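Local coordinates for uncharacterized protein (Xanthomonas axonopodis pv. citri, PDB 3OV5), which is a VirB7 component of a bacterial type IV secretion system, with a globular N0-like domain that probably serves at the outer membrane, at residues Q7-D12 and L19-A24; G13-M18 and L30-P35; S36-I41 and A64-S69; Q54-L59 and V68-S73. One frame throughout, in Å; residues are numbered along the deposited sequence.

All four contacts hold together one small N0-like domain of the secretin N0 clan. Interactions 1 and 2 share helix 15-24, and their centres lie about 10 Å apart. Interaction 3 is at the surface, about 9 Å from interaction 2 between centres. T14 OG1 and D37 OD1, 2.6 Å apart, join those two, and so does the L15 N to Y38 O bond. Interactions 3 and 4 share V68 and S69, at the start of strand 68-73. L59 of interaction 4 packs on L15 and M18 of interaction 2 and on L19 and W22 of interaction 1. The two helices thus meet in a common core.

Interaction 1 (Q7-D12 and L19-A24); sequences QATPMD and LERWAA
R21 reaches from helix 15-24 to the loop 7-12 and grips the carboxylate of D12 side-on. Its CG lies anti to the backbone N (chi1 -176°), which sends the chain out from the helix. R21 CB lies 4.0 Å from D12 OD2. At CD the chain meets M11, whose SD lies 4.0 Å from R21 CD. The bend at chi3 then turns the guanidinium to D12. R21 NE donates to D12 OD2 at 2.9 Å, nearly straight at 168° and on the syn lone pair. R21 NH2 donates to D12 OD1 at 2.8 Å. This second bond is tilted, though the two planes are nearly coplanar, 26° apart. Over one guanidinium face sits the methyl of T9, with CG2 3.6 Å from R21 NH2. NH2 also gives a weak, bent bond to the carbonyl O of Q7. R21 NH1 donates to water 1, which also accepts from Q7 N. NH1 also forms a salt bridge with D25.

W22 shares the carbonyl of Q7. Its NE1 donates to Q7 O at 3.0 Å, with the oxygen close to the ring plane but the donor above the carbonyl plane. Y6 meets the W22 ring edge-to-face.

D12 OD1 is gripped by three donors: R21 NH2, T9 N and T9 OG1. The last two lie within the type I turn from T9 to D12. So many donors probably keep D12 ionised and fix the rotation of its carboxylate. The bidentate salt bridge thus ties this turn to the helix that follows it.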
loop_
_atom_site.group_PDB
_atom_site.type_symbol
_atom_site.label_atom_id
_atom_site.label_comp_id
_atom_site.label_asym_id
_atom_site.label_seq_id
_atom_site.Cartn_x
_atom_site.Cartn_y
_atom_site.Cartn_z
ATOM N N GLN A 7 0.549 -8.532 -3.298
ATOM C CA GLN A 7 -0.661 -9.072 -2.697
ATOM C C GLN A 7 -0.519 -9.027 -1.193
ATOM O O GLN A 7 0.604 -8.896 -0.675
ATOM C CB GLN A 7 -0.932 -10.506 -3.164
ATOM C CG GLN A 7 0.183 -11.459 -2.777
ATOM C CD GLN A 7 -0.102 -12.890 -3.156
ATOM O OE1 GLN A 7 -1.219 -13.298 -3.443
ATOM N NE2 GLN A 7 0.944 -13.691 -3.150
ATOM N N ALA A 8 -1.631 -9.212 -0.487
ATOM C CA ALA A 8 -1.565 -9.535 0.927
ATOM C C ALA A 8 -1.262 -11.021 1.078
ATOM O O ALA A 8 -1.693 -11.846 0.272
ATOM C CB ALA A 8 -2.884 -9.198 1.626
ATOM N N THR A 9 -0.513 -11.352 2.123
ATOM C CA THR A 9 -0.147 -12.732 2.404
ATOM C C THR A 9 -0.375 -13.012 3.856
ATOM O O THR A 9 -0.614 -12.101 4.621
ATOM C CB THR A 9 1.320 -12.994 2.103
ATOM O OG1 THR A 9 2.151 -12.308 3.056
ATOM C CG2 THR A 9 1.658 -12.636 0.700
ATOM N N PRO A 10 -0.308 -14.303 4.250
ATOM C CA PRO A 10 -0.479 -14.634 5.668
ATOM C C PRO A 10 0.440 -13.860 6.626
ATOM O O PRO A 10 0.060 -13.594 7.749
ATOM C CB PRO A 10 -0.179 -16.148 5.717
ATOM C CG PRO A 10 -0.634 -16.640 4.409
ATOM C CD PRO A 10 -0.158 -15.549 3.460
ATOM N N MET A 11 1.611 -13.446 6.164
ATOM C CA MET A 11 2.571 -12.712 6.969
ATOM C C MET A 11 2.104 -11.304 7.350
ATOM O O MET A 11 2.587 -10.705 8.327
ATOM C CB MET A 11 3.917 -12.599 6.177
ATOM C CG MET A 11 4.994 -11.928 6.873
ATOM S SD MET A 11 6.338 -12.150 5.759
ATOM C CE MET A 11 7.414 -10.988 6.595
ATOM N N ASP A 12 1.234 -10.723 6.525
ATOM C CA ASP A 12 0.934 -9.305 6.604
ATOM C C ASP A 12 -0.359 -9.123 7.392
ATOM O O ASP A 12 -1.437 -9.621 7.022
ATOM C CB ASP A 12 0.666 -8.750 5.225
ATOM C CG ASP A 12 1.751 -9.042 4.237
ATOM O OD1 ASP A 12 1.375 -9.521 3.155
ATOM O OD2 ASP A 12 2.951 -8.787 4.525
ATOM N N LEU A 19 2.971 -2.974 3.454
ATOM C CA LEU A 19 3.735 -2.072 2.597
ATOM C C LEU A 19 5.238 -2.124 2.897
ATOM O O LEU A 19 6.037 -1.929 1.999
ATOM C CB LEU A 19 3.180 -0.660 2.704
ATOM C CG LEU A 19 1.857 -0.475 1.961
ATOM C CD1 LEU A 19 1.268 0.881 2.313
ATOM C CD2 LEU A 19 2.064 -0.606 0.469
ATOM N N GLU A 20 5.638 -2.340 4.152
ATOM C CA GLU A 20 7.050 -2.523 4.444
ATOM C C GLU A 20 7.591 -3.707 3.623
ATOM O O GLU A 20 8.699 -3.641 3.082
ATOM C CB GLU A 20 7.279 -2.793 5.938
ATOM C CG GLU A 20 7.135 -1.578 6.791
ATOM C CD GLU A 20 7.113 -1.887 8.274
ATOM O OE1 GLU A 20 7.054 -0.893 9.050
ATOM O OE2 GLU A 20 7.139 -3.063 8.682
ATOM N N ARG A 21 6.796 -4.787 3.542
ATOM C CA ARG A 21 7.210 -5.942 2.753
ATOM C C ARG A 21 7.233 -5.603 1.266
ATOM O O ARG A 21 8.216 -5.937 0.566
ATOM C CB ARG A 21 6.355 -7.162 3.073
ATOM C CG ARG A 21 6.837 -8.389 2.325
ATOM C CD ARG A 21 6.041 -9.663 2.681
ATOM N NE ARG A 21 4.637 -9.507 2.314
ATOM C CZ ARG A 21 4.191 -9.549 1.062
ATOM N NH1 ARG A 21 4.975 -9.912 0.055
ATOM N NH2 ARG A 21 2.925 -9.240 0.812
ATOM N N TRP A 22 6.161 -4.991 0.735
ATOM C CA TRP A 22 6.191 -4.627 -0.685
ATOM C C TRP A 22 7.410 -3.763 -0.997
ATOM O O TRP A 22 8.047 -3.910 -2.033
ATOM C CB TRP A 22 4.940 -3.862 -1.081
ATOM C CG TRP A 22 3.665 -4.673 -1.110
ATOM C CD1 TRP A 22 3.450 -5.970 -0.680
ATOM C CD2 TRP A 22 2.399 -4.204 -1.606
ATOM N NE1 TRP A 22 2.123 -6.327 -0.885
ATOM C CE2 TRP A 22 1.460 -5.259 -1.448
ATOM C CE3 TRP A 22 1.982 -2.997 -2.181
ATOM C CZ2 TRP A 22 0.129 -5.129 -1.853
ATOM C CZ3 TRP A 22 0.659 -2.874 -2.577
ATOM C CH2 TRP A 22 -0.244 -3.923 -2.399
ATOM N N ALA A 23 7.724 -2.824 -0.100
ATOM C CA ALA A 23 8.856 -1.910 -0.304
ATOM C C ALA A 23 10.179 -2.702 -0.293
ATOM O O ALA A 23 11.023 -2.575 -1.191
ATOM C CB ALA A 23 8.881 -0.824 0.751
ATOM N N ALA A 24 10.355 -3.559 0.711
ATOM C CA ALA A 24 11.553 -4.408 0.819
ATOM C C ALA A 24 11.698 -5.292 -0.416
ATOM O O ALA A 24 12.811 -5.524 -0.911
ATOM C CB ALA A 24 11.477 -5.247 2.063
HETATM O O HOH W 1 3.471 -9.240 -2.328
#

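Interaction 2 (G13-M18 and L30-P35); sequences GTLKTM and LSYNLP
The aliphatic chain of K16 lies over one face of the Y32 ring. Its CB stands 4.0 Å from the ring centroid, only 15° off the normal, in a CH-pi contact. CG and CD follow across the same face, with K16 CD 3.8 Å from Y32 CD2. The chain and the tyrosine cross at about a right angle. K16 CG is anti to the backbone N (chi1 -173°), and this lays the first methylenes on the ring. The bend at chi3 then carries the amino end away from the strand.

L15 comes to the ring from another side, at its edge. Its CD2 lies in the ring plane, 3.8 Å from Y32 OH and 4.0 Å from Y32 CE1. L30, two residues earlier on the strand, packs its CD2 against the helix backbone, 3.7 Å from K16 O, and touches K16 CG. No hydrogen bond crosses between the two segments, and the contact is apolar.

The next shell sets these groups in place. Y32 OH is hydrogen-bonded to S36 O, which holds the far end of the ring. T14 is the N-cap of the helix: T17 N donates to T14 OG1 at 3.0 Å, with an angle of 162°. D37 bonds both to T14 OG1 and to K16 N, so it also helps fix the first turn.

Farther out, L15 packs on L59 and Y63 of helix 52-63. Y32 and L34 touch V79 of strand 76-81, which runs parallel to strand 29-32. The contact therefore seats the start of helix 15-24 against this edge strand of the three-stranded sheet.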
loop_
_atom_site.group_PDB
_atom_site.type_symbol
_atom_site.label_atom_id
_atom_site.label_comp_id
_atom_site.label_asym_id
_atom_site.label_seq_id
_atom_site.Cartn_x
_atom_site.Cartn_y
_atom_site.Cartn_z
ATOM N N GLY A 13 -0.263 -8.401 8.484
ATOM C CA GLY A 13 -1.466 -8.091 9.291
ATOM C C GLY A 13 -2.016 -6.685 9.123
ATOM O O GLY A 13 -3.209 -6.446 9.393
ATOM N N THR A 14 -1.157 -5.741 8.730
ATOM C CA THR A 14 -1.564 -4.360 8.717
ATOM C C THR A 14 -1.140 -3.686 7.439
ATOM O O THR A 14 -0.273 -4.189 6.696
ATOM C CB THR A 14 -0.971 -3.557 9.904
ATOM O OG1 THR A 14 0.420 -3.300 9.651
ATOM C CG2 THR A 14 -1.118 -4.278 11.246
ATOM N N LEU A 15 -1.708 -2.511 7.204
ATOM C CA LEU A 15 -1.389 -1.702 6.046
ATOM C C LEU A 15 0.115 -1.374 6.008
ATOM O O LEU A 15 0.782 -1.586 4.982
ATOM C CB LEU A 15 -2.221 -0.418 6.088
ATOM C CG LEU A 15 -1.961 0.592 4.990
ATOM C CD1 LEU A 15 -2.210 0.027 3.600
ATOM C CD2 LEU A 15 -2.821 1.842 5.239
ATOM N N LYS A 16 0.640 -0.813 7.097
ATOM C CA LYS A 16 2.033 -0.407 7.115
ATOM C C LYS A 16 2.948 -1.620 6.954
ATOM O O LYS A 16 3.953 -1.518 6.257
ATOM C CB LYS A 16 2.352 0.354 8.407
ATOM C CG LYS A 16 3.758 0.962 8.402
ATOM C CD LYS A 16 4.035 1.750 9.682
ATOM C CE LYS A 16 4.043 0.880 10.897
ATOM N NZ LYS A 16 4.395 1.650 12.138
ATOM N N THR A 17 2.650 -2.707 7.659
ATOM C CA THR A 17 3.567 -3.848 7.609
ATOM C C THR A 17 3.521 -4.550 6.251
ATOM O O THR A 17 4.564 -5.031 5.769
ATOM C CB THR A 17 3.364 -4.781 8.795
ATOM O OG1 THR A 17 2.066 -5.309 8.828
ATOM C CG2 THR A 17 3.733 -4.080 10.120
ATOM N N MET A 18 2.344 -4.627 5.620
ATOM C CA MET A 18 2.287 -5.149 4.267
ATOM C C MET A 18 3.138 -4.289 3.352
ATOM O O MET A 18 3.923 -4.790 2.528
ATOM C CB MET A 18 0.852 -5.210 3.751
ATOM C CG MET A 18 0.769 -5.855 2.369
ATOM S SD MET A 18 -0.896 -5.937 1.720
ATOM C CE MET A 18 -1.177 -4.179 1.379
ATOM N N LEU A 30 9.515 3.067 2.168
ATOM C CA LEU A 30 8.138 3.353 2.554
ATOM C C LEU A 30 8.113 4.652 3.354
ATOM O O LEU A 30 8.810 4.764 4.371
ATOM C CB LEU A 30 7.564 2.229 3.418
ATOM C CG LEU A 30 6.186 2.503 4.024
ATOM C CD1 LEU A 30 5.132 2.692 2.956
ATOM C CD2 LEU A 30 5.782 1.361 4.957
ATOM N N SER A 31 7.288 5.610 2.923
ATOM C CA SER A 31 6.989 6.803 3.708
ATOM C C SER A 31 5.546 6.706 4.152
ATOM O O SER A 31 4.622 6.870 3.356
ATOM C CB SER A 31 7.210 8.052 2.872
ATOM O OG SER A 31 8.587 8.167 2.557
ATOM N N TYR A 32 5.369 6.356 5.420
ATOM C CA TYR A 32 4.057 6.135 5.984
ATOM C C TYR A 32 3.660 7.374 6.779
ATOM O O TYR A 32 4.070 7.562 7.914
ATOM C CB TYR A 32 4.051 4.868 6.852
ATOM C CG TYR A 32 2.661 4.478 7.275
ATOM C CD1 TYR A 32 1.838 3.731 6.421
ATOM C CD2 TYR A 32 2.142 4.883 8.494
ATOM C CE1 TYR A 32 0.516 3.414 6.771
ATOM C CE2 TYR A 32 0.827 4.559 8.865
ATOM C CZ TYR A 32 0.015 3.842 7.989
ATOM O OH TYR A 32 -1.280 3.542 8.296
ATOM N N ASN A 33 2.884 8.256 6.150
ATOM C CA ASN A 33 2.627 9.591 6.683
ATOM C C ASN A 33 1.234 9.728 7.306
ATOM O O ASN A 33 0.551 10.747 7.128
ATOM C CB ASN A 33 2.837 10.634 5.581
ATOM C CG ASN A 33 4.259 10.757 5.113
ATOM O OD1 ASN A 33 5.154 10.044 5.555
ATOM N ND2 ASN A 33 4.468 11.686 4.191
ATOM N N LEU A 34 0.830 8.704 8.049
ATOM C CA LEU A 34 -0.412 8.698 8.807
ATOM C C LEU A 34 -0.104 8.516 10.275
ATOM O O LEU A 34 0.920 7.918 10.640
ATOM C CB LEU A 34 -1.331 7.576 8.342
ATOM C CG LEU A 34 -1.707 7.580 6.850
ATOM C CD1 LEU A 34 -2.540 6.353 6.533
ATOM C CD2 LEU A 34 -2.493 8.842 6.490
ATOM N N PRO A 35 -1.008 8.978 11.165
ATOM C CA PRO A 35 -0.695 8.902 12.594
ATOM C C PRO A 35 -0.772 7.495 13.169
ATOM O O PRO A 35 -0.143 7.220 14.200
ATOM C CB PRO A 35 -1.775 9.763 13.239
ATOM C CG PRO A 35 -2.888 9.785 12.232
ATOM C CD PRO A 35 -2.228 9.762 10.910
#

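Interaction 3 (S36-I41 and A64-S69); sequences SDYTLI and AAQGVS
Q66 CG lies over one face of the Y38 ring, and the amide nitrogen reaches the rim by CE1, CZ and the hydroxyl. Q66 NE2 lies 3.2 Å from Y38 CE1 and 3.3 Å from Y38 CZ. Q66 NE2 is also 3.2 Å from Y38 OH. This is the tight part of the contact, and it is small. The amide is turned nearly perpendicular to the ring, with 78° between the planes, and its NH2 end is nearest the rim. The two side chains arrive from opposite directions. Q66 bends at chi2 (67°), which folds its amide toward the tyrosine.

The rest is loose. Q66 is exposed, and the nearest CA atoms, those of Y38 and Q66, are 10.1 Å apart. The Y38 side is better anchored: Y38 N donates to D37 OD2 at 2.8 Å.

Q66 lies close after helix 52-63. G67, with positive phi, is the C-prime residue of a Schellman motif. Its N bonds to A64 O at 2.8 Å, and V68 N bonds to Y63 O. The chain then turns into strand 68-73.

Y38, L40 and V68 all touch Y63 of this helix, and the Y63 hydroxyl bonds T39 O and I41 N. Y38 also touches Y32 of strand 29-32, and its backbone bonds L15 of helix 15-24. The loop 36-41 thus runs across the ends of both helices, beside the sheet.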
loop_
_atom_site.group_PDB
_atom_site.type_symbol
_atom_site.label_atom_id
_atom_site.label_comp_id
_atom_site.label_asym_id
_atom_site.label_seq_id
_atom_site.Cartn_x
_atom_site.Cartn_y
_atom_site.Cartn_z
ATOM N N SER A 36 -1.551 6.615 12.534
ATOM C CA SER A 36 -1.771 5.245 13.003
ATOM C C SER A 36 -1.618 4.287 11.848
ATOM O O SER A 36 -1.944 4.635 10.707
ATOM C CB SER A 36 -3.194 5.112 13.551
ATOM O OG SER A 36 -3.440 3.859 14.141
ATOM N N ASP A 37 -1.229 3.066 12.169
ATOM C CA ASP A 37 -1.386 1.946 11.259
ATOM C C ASP A 37 -2.871 1.532 11.285
ATOM O O ASP A 37 -3.653 1.963 12.140
ATOM C CB ASP A 37 -0.432 0.830 11.718
ATOM C CG ASP A 37 -0.142 -0.212 10.666
ATOM O OD1 ASP A 37 0.677 -1.115 11.013
ATOM O OD2 ASP A 37 -0.680 -0.151 9.537
ATOM N N TYR A 38 -3.226 0.684 10.334
ATOM C CA TYR A 38 -4.588 0.157 10.183
ATOM C C TYR A 38 -4.503 -1.296 9.845
ATOM O O TYR A 38 -3.607 -1.738 9.108
ATOM C CB TYR A 38 -5.342 0.855 9.031
ATOM C CG TYR A 38 -5.651 2.260 9.383
ATOM C CD1 TYR A 38 -6.643 2.551 10.341
ATOM C CD2 TYR A 38 -4.947 3.313 8.834
ATOM C CE1 TYR A 38 -6.899 3.818 10.744
ATOM C CE2 TYR A 38 -5.244 4.612 9.226
ATOM C CZ TYR A 38 -6.207 4.842 10.183
ATOM O OH TYR A 38 -6.505 6.103 10.581
ATOM N N THR A 39 -5.457 -2.078 10.328
ATOM C CA THR A 39 -5.534 -3.451 9.899
ATOM C C THR A 39 -5.831 -3.489 8.399
ATOM O O THR A 39 -6.403 -2.564 7.824
ATOM C CB THR A 39 -6.543 -4.230 10.711
ATOM O OG1 THR A 39 -6.218 -5.615 10.589
ATOM C CG2 THR A 39 -7.904 -4.024 10.224
ATOM N N LEU A 40 -5.463 -4.599 7.766
ATOM C CA LEU A 40 -5.899 -4.872 6.416
ATOM C C LEU A 40 -7.378 -5.213 6.433
ATOM O O LEU A 40 -7.809 -6.100 7.195
ATOM C CB LEU A 40 -5.105 -6.049 5.823
ATOM C CG LEU A 40 -3.601 -5.779 5.711
ATOM C CD1 LEU A 40 -2.844 -7.018 5.232
ATOM C CD2 LEU A 40 -3.309 -4.631 4.776
ATOM N N ILE A 41 -8.153 -4.569 5.571
ATOM C CA ILE A 41 -9.569 -4.905 5.433
ATOM C C ILE A 41 -9.781 -5.863 4.279
ATOM O O ILE A 41 -8.946 -5.973 3.377
ATOM C CB ILE A 41 -10.446 -3.628 5.318
ATOM C CG1 ILE A 41 -10.034 -2.751 4.133
ATOM C CG2 ILE A 41 -10.341 -2.855 6.601
ATOM C CD1 ILE A 41 -11.095 -1.676 3.843
ATOM N N ALA A 64 -9.234 4.942 0.494
ATOM C CA ALA A 64 -9.636 6.304 0.117
ATOM C C ALA A 64 -10.711 6.852 1.029
ATOM O O ALA A 64 -10.700 8.052 1.330
ATOM C CB ALA A 64 -10.112 6.347 -1.323
ATOM N N ALA A 65 -11.680 6.014 1.423
ATOM C CA ALA A 65 -12.793 6.528 2.245
ATOM C C ALA A 65 -12.339 6.880 3.650
ATOM O O ALA A 65 -13.055 7.617 4.347
ATOM C CB ALA A 65 -13.938 5.522 2.287
ATOM N N GLN A 66 -11.187 6.375 4.076
ATOM C CA GLN A 66 -10.521 6.786 5.312
ATOM C C GLN A 66 -9.696 8.070 5.145
ATOM O O GLN A 66 -9.136 8.567 6.104
ATOM C CB GLN A 66 -9.673 5.596 5.793
ATOM C CG GLN A 66 -8.980 5.714 7.124
ATOM C CD GLN A 66 -9.904 5.770 8.320
ATOM O OE1 GLN A 66 -11.081 6.069 8.225
ATOM N NE2 GLN A 66 -9.383 5.423 9.472
ATOM N N GLY A 67 -9.630 8.560 3.915
ATOM C CA GLY A 67 -8.912 9.781 3.575
ATOM C C GLY A 67 -7.482 9.556 3.130
ATOM O O GLY A 67 -6.697 10.514 3.108
ATOM N N VAL A 68 -7.130 8.327 2.747
ATOM C CA VAL A 68 -5.744 7.948 2.496
ATOM C C VAL A 68 -5.473 7.789 1.012
ATOM O O VAL A 68 -6.308 7.234 0.279
ATOM C CB VAL A 68 -5.470 6.602 3.214
ATOM C CG1 VAL A 68 -4.067 6.078 2.891
ATOM C CG2 VAL A 68 -5.702 6.723 4.705
ATOM N N SER A 69 -4.286 8.253 0.594
ATOM C CA SER A 69 -3.723 7.985 -0.720
ATOM C C SER A 69 -2.478 7.113 -0.578
ATOM O O SER A 69 -1.647 7.347 0.303
ATOM C CB SER A 69 -3.270 9.310 -1.351
ATOM O OG SER A 69 -2.540 9.102 -2.540
#

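Interaction 4 (Q54-L59 and V68-S73); sequences QAATEL and VSVSVS
Helix 52-63 and strand 68-73 form an alpha-beta hairpin, with the helix packed on one face of the sheet. The axes of the short segments run nearly antiparallel, at 168°, and come within 6.6 Å of each other. A56 is the point of closest backbone approach. Its CA is 5.5 Å from that of S71, and its small side chain permits this. The methyl fits between two valines of the strand. A56 CB lies 3.9 Å from V72 CG2 and 4.1 Å from V70 CG1.

V70 has CG1 anti to its backbone N (chi1 -179°), and this branch turns to the helix. It also meets L59, one turn on from A56, where V70 CG1 and L59 CD2 are 4.3 Å apart. The V70 side chain lies against the carbonyl of A56 as well, with V70 CB 3.6 Å from A56 O. S69 and S71 point away from the helix, as expected from the alternation along a strand. This alternation gives the strand an apolar side toward helix 52-63, as in the compact alpha/beta fold of N0 domains. L59 packs further on M18 and L19 of helix 15-24, which covers the same core.

No direct hydrogen bond crosses between the two segments. A56 O and V70 O are both acceptors and do not bond each other. Water 2 donates to V70 O at 2.8 Å. Its link to T57 OG1, at 2.9 Å from the water oxygen, holds for one of two T57 conformers and is uncertain. Along one edge, strand 68-73 pairs antiparallel with strand 76-81, through S69 with Q80 and S71 with L78.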
loop_
_atom_site.group_PDB
_atom_site.type_symbol
_atom_site.label_atom_id
_atom_site.label_comp_id
_atom_site.label_asym_id
_atom_site.label_seq_id
_atom_site.Cartn_x
_atom_site.Cartn_y
_atom_site.Cartn_z
ATOM N N GLN A 54 -0.358 -0.698 -10.285
ATOM C CA GLN A 54 -1.710 -1.206 -10.114
ATOM C C GLN A 54 -1.959 -1.533 -8.644
ATOM O O GLN A 54 -3.025 -1.222 -8.109
ATOM C CB GLN A 54 -1.953 -2.418 -11.004
ATOM C CG GLN A 54 -3.395 -2.904 -10.904
ATOM C CD GLN A 54 -3.660 -4.095 -11.787
ATOM O OE1 GLN A 54 -3.226 -4.120 -12.951
ATOM N NE2 GLN A 54 -4.348 -5.113 -11.251
ATOM N N ALA A 55 -1.000 -2.198 -7.987
ATOM C CA ALA A 55 -1.190 -2.635 -6.610
ATOM C C ALA A 55 -1.352 -1.454 -5.684
ATOM O O ALA A 55 -2.238 -1.417 -4.832
ATOM C CB ALA A 55 -0.027 -3.515 -6.160
ATOM N N ALA A 56 -0.451 -0.467 -5.809
ATOM C CA ALA A 56 -0.514 0.710 -4.957
ATOM C C ALA A 56 -1.834 1.440 -5.162
ATOM O O ALA A 56 -2.447 1.941 -4.211
ATOM C CB ALA A 56 0.648 1.641 -5.261
ATOM N N THR A 57 -2.275 1.526 -6.412
ATOM C CA THR A 57 -3.506 2.241 -6.780
ATOM C C THR A 57 -4.750 1.504 -6.259
ATOM O O THR A 57 -5.677 2.120 -5.709
ATOM C CB THR A 57 -3.523 2.465 -8.292
ATOM O OG1 THR A 57 -2.354 3.245 -8.618
ATOM C CG2 THR A 57 -4.744 3.202 -8.760
ATOM N N GLU A 58 -4.777 0.176 -6.390
ATOM C CA GLU A 58 -5.869 -0.600 -5.799
ATOM C C GLU A 58 -5.916 -0.371 -4.298
ATOM O O GLU A 58 -6.991 -0.190 -3.711
ATOM C CB GLU A 58 -5.711 -2.088 -6.078
ATOM C CG GLU A 58 -5.926 -2.496 -7.522
ATOM C CD GLU A 58 -5.951 -4.010 -7.674
ATOM O OE1 GLU A 58 -6.832 -4.627 -7.047
ATOM O OE2 GLU A 58 -5.114 -4.566 -8.422
ATOM N N LEU A 59 -4.752 -0.420 -3.666
ATOM C CA LEU A 59 -4.682 -0.232 -2.220
ATOM C C LEU A 59 -5.151 1.158 -1.818
ATOM O O LEU A 59 -5.868 1.341 -0.816
ATOM C CB LEU A 59 -3.280 -0.519 -1.742
ATOM C CG LEU A 59 -3.087 -0.606 -0.231
ATOM C CD1 LEU A 59 -3.923 -1.724 0.368
ATOM C CD2 LEU A 59 -1.610 -0.803 0.076
ATOM N N VAL A 68 -7.130 8.327 2.747
ATOM C CA VAL A 68 -5.744 7.948 2.496
ATOM C C VAL A 68 -5.473 7.789 1.012
ATOM O O VAL A 68 -6.308 7.234 0.279
ATOM C CB VAL A 68 -5.470 6.602 3.214
ATOM C CG1 VAL A 68 -4.067 6.078 2.891
ATOM C CG2 VAL A 68 -5.702 6.723 4.705
ATOM N N SER A 69 -4.286 8.253 0.594
ATOM C CA SER A 69 -3.723 7.985 -0.720
ATOM C C SER A 69 -2.478 7.113 -0.578
ATOM O O SER A 69 -1.647 7.347 0.303
ATOM C CB SER A 69 -3.270 9.310 -1.351
ATOM O OG SER A 69 -2.540 9.102 -2.540
ATOM N N VAL A 70 -2.394 6.080 -1.421
ATOM C CA VAL A 70 -1.175 5.279 -1.565
ATOM C C VAL A 70 -0.700 5.434 -3.002
ATOM O O VAL A 70 -1.491 5.279 -3.934
ATOM C CB VAL A 70 -1.436 3.786 -1.286
ATOM C CG1 VAL A 70 -0.128 2.980 -1.424
ATOM C CG2 VAL A 70 -2.066 3.590 0.113
ATOM N N SER A 71 0.574 5.768 -3.177
ATOM C CA SER A 71 1.100 5.990 -4.515
ATOM C C SER A 71 2.570 5.610 -4.575
ATOM O O SER A 71 3.211 5.400 -3.541
ATOM C CB SER A 71 0.895 7.443 -4.951
ATOM O OG SER A 71 1.620 8.322 -4.103
ATOM N N VAL A 72 3.057 5.489 -5.804
ATOM C CA VAL A 72 4.459 5.280 -6.106
ATOM C C VAL A 72 5.072 6.630 -6.527
ATOM O O VAL A 72 4.595 7.253 -7.490
ATOM C CB VAL A 72 4.619 4.281 -7.266
ATOM C CG1 VAL A 72 6.076 4.080 -7.580
ATOM C CG2 VAL A 72 3.937 2.957 -6.949
ATOM N N SER A 73 6.072 7.067 -5.747
ATOM C CA SER A 73 6.807 8.331 -5.910
ATOM C C SER A 73 8.300 7.941 -5.898
ATOM O O SER A 73 8.895 7.716 -4.845
ATOM C CB SER A 73 6.456 9.293 -4.753
ATOM O OG SER A 73 6.361 10.680 -5.110
HETATM O O HOH W 2 -1.478 5.303 -6.726
#